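Local coordinates for Exo-poly-alpha-D-galacturonosidase (Thermotoga maritima, PDB 3JUR), which probably hydrolyses polygalacturonate, the backbone of pectin, as a family 28 glycoside hydrolase built on a beta-helix, at residues Val101-Glu109 with Phe192-Asn200. Residues are numbered along the deposited sequence; the frame is centred on the assembly and turned at random.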
ATOM      1  N   VAL D 101      13.115  48.258  30.318  1.00 23.49           N
ATOM      2  CA  VAL D 101      11.943  48.673  29.542  1.00 23.51           C
ATOM      3  C   VAL D 101      10.829  47.637  29.678  1.00 23.63           C
ATOM      4  O   VAL D 101      11.085  46.501  30.086  1.00 23.81           O
ATOM      5  CB  VAL D 101      12.279  48.882  28.035  1.00 23.64           C
ATOM      6  CG1 VAL D 101      13.317  49.980  27.855  1.00 23.06           C
ATOM      7  CG2 VAL D 101      12.736  47.569  27.372  1.00 23.25           C
ATOM      8  N   LEU D 102       9.599  48.031  29.346  1.00 23.68           N
ATOM      9  CA  LEU D 102       8.478  47.099  29.297  1.00 23.83           C
ATOM     10  C   LEU D 102       8.749  46.054  28.232  1.00 23.99           C
ATOM     11  O   LEU D 102       8.959  46.385  27.064  1.00 23.89           O
ATOM     12  CB  LEU D 102       7.162  47.825  28.994  1.00 23.90           C
ATOM     13  CG  LEU D 102       5.899  46.976  28.792  1.00 24.21           C
ATOM     14  CD1 LEU D 102       5.470  46.255  30.074  1.00 24.39           C
ATOM     15  CD2 LEU D 102       4.769  47.851  28.276  1.00 24.97           C
ATOM     16  N   THR D 103       8.751  44.792  28.648  1.00 24.14           N
ATOM     17  CA  THR D 103       9.058  43.685  27.751  1.00 24.25           C
ATOM     18  C   THR D 103       8.405  42.392  28.260  1.00 24.19           C
ATOM     19  O   THR D 103       7.479  42.432  29.084  1.00 24.15           O
ATOM     20  CB  THR D 103      10.608  43.549  27.500  1.00 24.24           C
ATOM     21  OG1 THR D 103      10.859  42.641  26.416  1.00 24.94           O
ATOM     22  CG2 THR D 103      11.362  43.089  28.752  1.00 24.43           C
ATOM     23  N   ARG D 104       8.874  41.255  27.771  1.00 24.03           N
ATOM     24  CA  ARG D 104       8.257  39.987  28.110  1.00 24.19           C
ATOM     25  C   ARG D 104       9.317  38.893  28.131  1.00 24.13           C
ATOM     26  O   ARG D 104      10.239  38.907  27.316  1.00 24.60           O
ATOM     27  CB  ARG D 104       7.153  39.674  27.090  1.00 24.32           C
ATOM     28  CG  ARG D 104       5.914  39.048  27.704  1.00 24.83           C
ATOM     29  CD  ARG D 104       4.840  38.743  26.679  1.00 24.85           C
ATOM     30  NE  ARG D 104       3.742  39.700  26.753  1.00 24.20           N
ATOM     31  CZ  ARG D 104       2.471  39.411  26.495  1.00 23.93           C
ATOM     32  NH1 ARG D 104       2.113  38.175  26.152  1.00 24.12           N
ATOM     33  NH2 ARG D 104       1.552  40.360  26.589  1.00 23.65           N
ATOM     34  N   PHE D 105       9.211  37.963  29.073  1.00 23.90           N
ATOM     35  CA  PHE D 105      10.090  36.792  29.080  1.00 23.70           C
ATOM     36  C   PHE D 105       9.276  35.508  29.187  1.00 23.60           C
ATOM     37  O   PHE D 105       8.583  35.281  30.177  1.00 23.74           O
ATOM     38  CB  PHE D 105      11.129  36.865  30.210  1.00 23.75           C
ATOM     39  CG  PHE D 105      12.224  35.826  30.100  1.00 23.49           C
ATOM     40  CD1 PHE D 105      13.419  36.123  29.455  1.00 22.84           C
ATOM     41  CD2 PHE D 105      12.052  34.546  30.636  1.00 23.61           C
ATOM     42  CE1 PHE D 105      14.431  35.174  29.354  1.00 22.61           C
ATOM     43  CE2 PHE D 105      13.055  33.587  30.535  1.00 23.27           C
ATOM     44  CZ  PHE D 105      14.249  33.904  29.894  1.00 23.86           C
ATOM     45  N   GLU D 106       9.377  34.679  28.154  1.00 23.48           N
ATOM     46  CA  GLU D 106       8.628  33.415  28.046  1.00 23.39           C
ATOM     47  C   GLU D 106       7.172  33.537  28.508  1.00 23.09           C
ATOM     48  O   GLU D 106       6.691  32.755  29.340  1.00 22.90           O
ATOM     49  CB  GLU D 106       9.383  32.266  28.735  1.00 23.36           C
ATOM     50  CG  GLU D 106      10.700  31.919  28.024  1.00 24.25           C
ATOM     51  CD  GLU D 106      11.441  30.735  28.632  1.00 27.14           C
ATOM     52  OE1 GLU D 106      11.437  30.576  29.873  1.00 28.70           O
ATOM     53  OE2 GLU D 106      12.052  29.968  27.859  1.00 28.13           O
ATOM     54  N   GLY D 107       6.488  34.542  27.959  1.00 22.72           N
ATOM     55  CA  GLY D 107       5.053  34.728  28.160  1.00 22.24           C
ATOM     56  C   GLY D 107       4.612  35.540  29.371  1.00 22.16           C
ATOM     57  O   GLY D 107       3.410  35.694  29.602  1.00 21.92           O
ATOM     58  N   ILE D 108       5.561  36.057  30.146  1.00 21.93           N
ATOM     59  CA  ILE D 108       5.219  36.896  31.304  1.00 22.03           C
ATOM     60  C   ILE D 108       5.846  38.292  31.180  1.00 22.40           C
ATOM     61  O   ILE D 108       7.051  38.421  30.936  1.00 22.54           O
ATOM     62  CB  ILE D 108       5.606  36.229  32.665  1.00 22.08           C
ATOM     63  CG1 ILE D 108       4.878  34.890  32.850  1.00 21.09           C
ATOM     64  CG2 ILE D 108       5.286  37.164  33.850  1.00 21.45           C
ATOM     65  CD1 ILE D 108       5.478  33.989  33.912  1.00 20.01           C
ATOM     66  N   GLU D 109       5.013  39.322  31.339  1.00 22.23           N
ATOM     67  CA  GLU D 109       5.456  40.714  31.257  1.00 22.44           C
ATOM     68  C   GLU D 109       6.348  41.101  32.429  1.00 22.06           C
ATOM     69  O   GLU D 109       6.140  40.653  33.558  1.00 22.01           O
ATOM     70  CB  GLU D 109       4.255  41.660  31.208  1.00 22.70           C
ATOM     71  CG  GLU D 109       3.442  41.569  29.927  1.00 23.77           C
ATOM     72  CD  GLU D 109       2.451  42.709  29.784  1.00 25.63           C
ATOM     73  OE1 GLU D 109       2.167  43.114  28.633  1.00 26.54           O
ATOM     74  OE2 GLU D 109       1.959  43.199  30.820  1.00 26.47           O
ATOM     75  N   PHE D 192      15.570  39.726  20.497  1.00 22.58           N
ATOM     76  CA  PHE D 192      16.366  40.465  19.521  1.00 22.40           C
ATOM     77  C   PHE D 192      15.556  41.663  18.993  1.00 22.62           C
ATOM     78  O   PHE D 192      15.781  42.794  19.409  1.00 22.40           O
ATOM     79  CB  PHE D 192      16.827  39.548  18.380  1.00 21.89           C
ATOM     80  CG  PHE D 192      17.982  40.089  17.567  1.00 20.58           C
ATOM     81  CD1 PHE D 192      18.992  39.231  17.137  1.00 20.03           C
ATOM     82  CD2 PHE D 192      18.062  41.439  17.217  1.00 19.97           C
ATOM     83  CE1 PHE D 192      20.061  39.706  16.378  1.00 19.83           C
ATOM     84  CE2 PHE D 192      19.122  41.923  16.452  1.00 19.24           C
ATOM     85  CZ  PHE D 192      20.128  41.054  16.036  1.00 19.34           C
ATOM     86  N   VAL D 193      14.613  41.401  18.089  1.00 22.86           N
ATOM     87  CA  VAL D 193      13.747  42.448  17.547  1.00 22.99           C
ATOM     88  C   VAL D 193      12.368  42.336  18.203  1.00 23.43           C
ATOM     89  O   VAL D 193      11.714  41.297  18.111  1.00 23.56           O
ATOM     90  CB  VAL D 193      13.624  42.346  15.992  1.00 23.03           C
ATOM     91  CG1 VAL D 193      12.723  43.449  15.435  1.00 22.67           C
ATOM     92  CG2 VAL D 193      14.996  42.383  15.319  1.00 22.63           C
ATOM     93  N   GLN D 194      11.936  43.400  18.877  1.00 23.90           N
ATOM     94  CA  GLN D 194      10.651  43.382  19.570  1.00 24.26           C
ATOM     95  C   GLN D 194       9.826  44.622  19.270  1.00 24.32           C
ATOM     96  O   GLN D 194      10.286  45.748  19.443  1.00 24.36           O
ATOM     97  CB  GLN D 194      10.833  43.196  21.086  1.00 24.38           C
ATOM     98  CG  GLN D 194       9.529  42.895  21.851  1.00 25.10           C
ATOM     99  CD  GLN D 194       9.758  42.590  23.328  1.00 26.12           C
ATOM    100  OE1 GLN D 194       9.983  43.490  24.140  1.00 23.67           O
ATOM    101  NE2 GLN D 194       9.691  41.311  23.681  1.00 26.30           N
ATOM    102  N   PHE D 195       8.612  44.387  18.779  1.00 24.60           N
ATOM    103  CA  PHE D 195       7.598  45.418  18.621  1.00 24.65           C
ATOM    104  C   PHE D 195       6.556  45.160  19.697  1.00 24.70           C
ATOM    105  O   PHE D 195       5.924  44.099  19.715  1.00 24.59           O
ATOM    106  CB  PHE D 195       6.948  45.331  17.233  1.00 24.76           C
ATOM    107  CG  PHE D 195       7.926  45.458  16.095  1.00 24.76           C
ATOM    108  CD1 PHE D 195       8.290  46.714  15.612  1.00 24.33           C
ATOM    109  CD2 PHE D 195       8.487  44.320  15.507  1.00 25.58           C
ATOM    110  CE1 PHE D 195       9.205  46.845  14.566  1.00 24.06           C
ATOM    111  CE2 PHE D 195       9.401  44.440  14.457  1.00 24.60           C
ATOM    112  CZ  PHE D 195       9.764  45.710  13.991  1.00 24.49           C
ATOM    113  N   TYR D 196       6.390  46.118  20.600  1.00 24.87           N
ATOM    114  CA  TYR D 196       5.467  45.966  21.725  1.00 25.05           C
ATOM    115  C   TYR D 196       4.271  46.905  21.583  1.00 25.17           C
ATOM    116  O   TYR D 196       4.427  48.132  21.583  1.00 24.93           O
ATOM    117  CB  TYR D 196       6.192  46.208  23.053  1.00 24.96           C
ATOM    118  CG  TYR D 196       5.715  45.305  24.161  1.00 25.23           C
ATOM    119  CD1 TYR D 196       6.427  44.149  24.499  1.00 25.26           C
ATOM    120  CD2 TYR D 196       4.542  45.587  24.857  1.00 25.21           C
ATOM    121  CE1 TYR D 196       5.983  43.302  25.516  1.00 25.40           C
ATOM    122  CE2 TYR D 196       4.090  44.754  25.873  1.00 25.64           C
ATOM    123  CZ  TYR D 196       4.812  43.616  26.201  1.00 25.73           C
ATOM    124  OH  TYR D 196       4.352  42.793  27.200  1.00 24.78           O
ATOM    125  N   ARG D 197       3.084  46.309  21.453  1.00 25.14           N
ATOM    126  CA  ARG D 197       1.822  47.032  21.254  1.00 25.44           C
ATOM    127  C   ARG D 197       1.890  47.996  20.060  1.00 25.84           C
ATOM    128  O   ARG D 197       1.576  49.186  20.180  1.00 25.89           O
ATOM    129  CB  ARG D 197       1.387  47.766  22.533  1.00 25.43           C
ATOM    130  CG  ARG D 197       1.245  46.890  23.778  1.00 25.30           C
ATOM    131  CD  ARG D 197       0.519  47.644  24.896  1.00 25.41           C
ATOM    132  NE  ARG D 197       1.251  48.832  25.341  1.00 24.74           N
ATOM    133  CZ  ARG D 197       1.629  49.071  26.597  1.00 25.79           C
ATOM    134  NH1 ARG D 197       1.341  48.212  27.566  1.00 25.52           N
ATOM    135  NH2 ARG D 197       2.286  50.187  26.890  1.00 25.16           N
ATOM    136  N   CYS D 198       2.311  47.472  18.911  1.00 26.17           N
ATOM    137  CA  CYS D 198       2.493  48.291  17.719  1.00 26.52           C
ATOM    138  C   CYS D 198       1.460  47.971  16.647  1.00 26.30           C
ATOM    139  O   CYS D 198       0.893  46.882  16.626  1.00 26.40           O
ATOM    140  CB  CYS D 198       3.903  48.112  17.154  1.00 26.37           C
ATOM    141  SG  CYS D 198       5.206  48.684  18.238  1.00 29.00           S
ATOM    142  N   ARG D 199       1.237  48.937  15.761  1.00 26.22           N
ATOM    143  CA  ARG D 199       0.360  48.790  14.607  1.00 26.43           C
ATOM    144  C   ARG D 199       1.144  49.076  13.334  1.00 25.77           C
ATOM    145  O   ARG D 199       1.961  49.999  13.307  1.00 25.64           O
ATOM    146  CB  ARG D 199      -0.802  49.783  14.702  1.00 26.92           C
ATOM    147  CG  ARG D 199      -2.149  49.160  15.024  1.00 29.66           C
ATOM    148  CD  ARG D 199      -3.239  50.223  15.220  1.00 32.47           C
ATOM    149  NE  ARG D 199      -3.332  51.160  14.098  1.00 35.36           N
ATOM    150  CZ  ARG D 199      -4.286  52.084  13.948  1.00 36.78           C
ATOM    151  NH1 ARG D 199      -5.263  52.204  14.842  1.00 37.21           N
ATOM    152  NH2 ARG D 199      -4.270  52.890  12.891  1.00 36.93           N
ATOM    153  N   ASN D 200       0.871  48.306  12.278  1.00 25.08           N
ATOM    154  CA  ASN D 200       1.463  48.520  10.944  1.00 24.61           C
ATOM    155  C   ASN D 200       2.981  48.383  10.966  1.00 24.70           C
ATOM    156  O   ASN D 200       3.718  49.382  10.966  1.00 24.65           O
ATOM    157  CB  ASN D 200       1.068  49.882  10.344  1.00 24.50           C
ATOM    158  CG  ASN D 200      -0.414  50.182  10.476  1.00 23.83           C
ATOM    159  OD1 ASN D 200      -1.237  49.277  10.594  1.00 22.63           O
ATOM    160  ND2 ASN D 200      -0.759  51.463  10.461  1.00 23.67           N
TER
HETATM  161  O   HOH W   1       0.914  45.129  27.988  1.00 21.85           O
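Thr103 OG1 (chi1 -168°) and Gln194 CG (chi1 -169°) each lie anti to their backbone N, and the two side chains cross at about a right angle, which brings hydroxyl to amide oxygen. Thr103 OG1 donates to Gln194 OE1 at 2.6 Å, on a lone pair in the carbonyl plane. The phenol of Tyr196 is gripped twice. Tyr196 OH donates to Glu109 OE1 at 2.6 Å, on the anti side, tilted 31° out of the carboxylate plane. Arg104 NE donates to Tyr196 OH at 3.2 Å, a nearly straight bond in the guanidinium plane. Arg104 NH2 also forms a salt bridge with Glu109 OE1 (3.5 Å); its hydrogen bond is weak. Leu102 lies over one face of the Tyr196 ring, near the rim, and its CD2 sits on a face of the Arg197 guanidinium. A phenylalanine in place of Tyr196 would probably keep the Leu102 contact but leave Arg104 NE and Glu109 OE1 without their shared hydroxyl. One water bridges Glu109 OE1 and Arg197 NH1. Arg197 also forms a salt bridge with Asp121, and Glu109 one with Arg275. The contact joins hairpin 103-112, packed on helix 161-173, to beta-helix strand 193-196, between parallel strands 117-120 and 216-219.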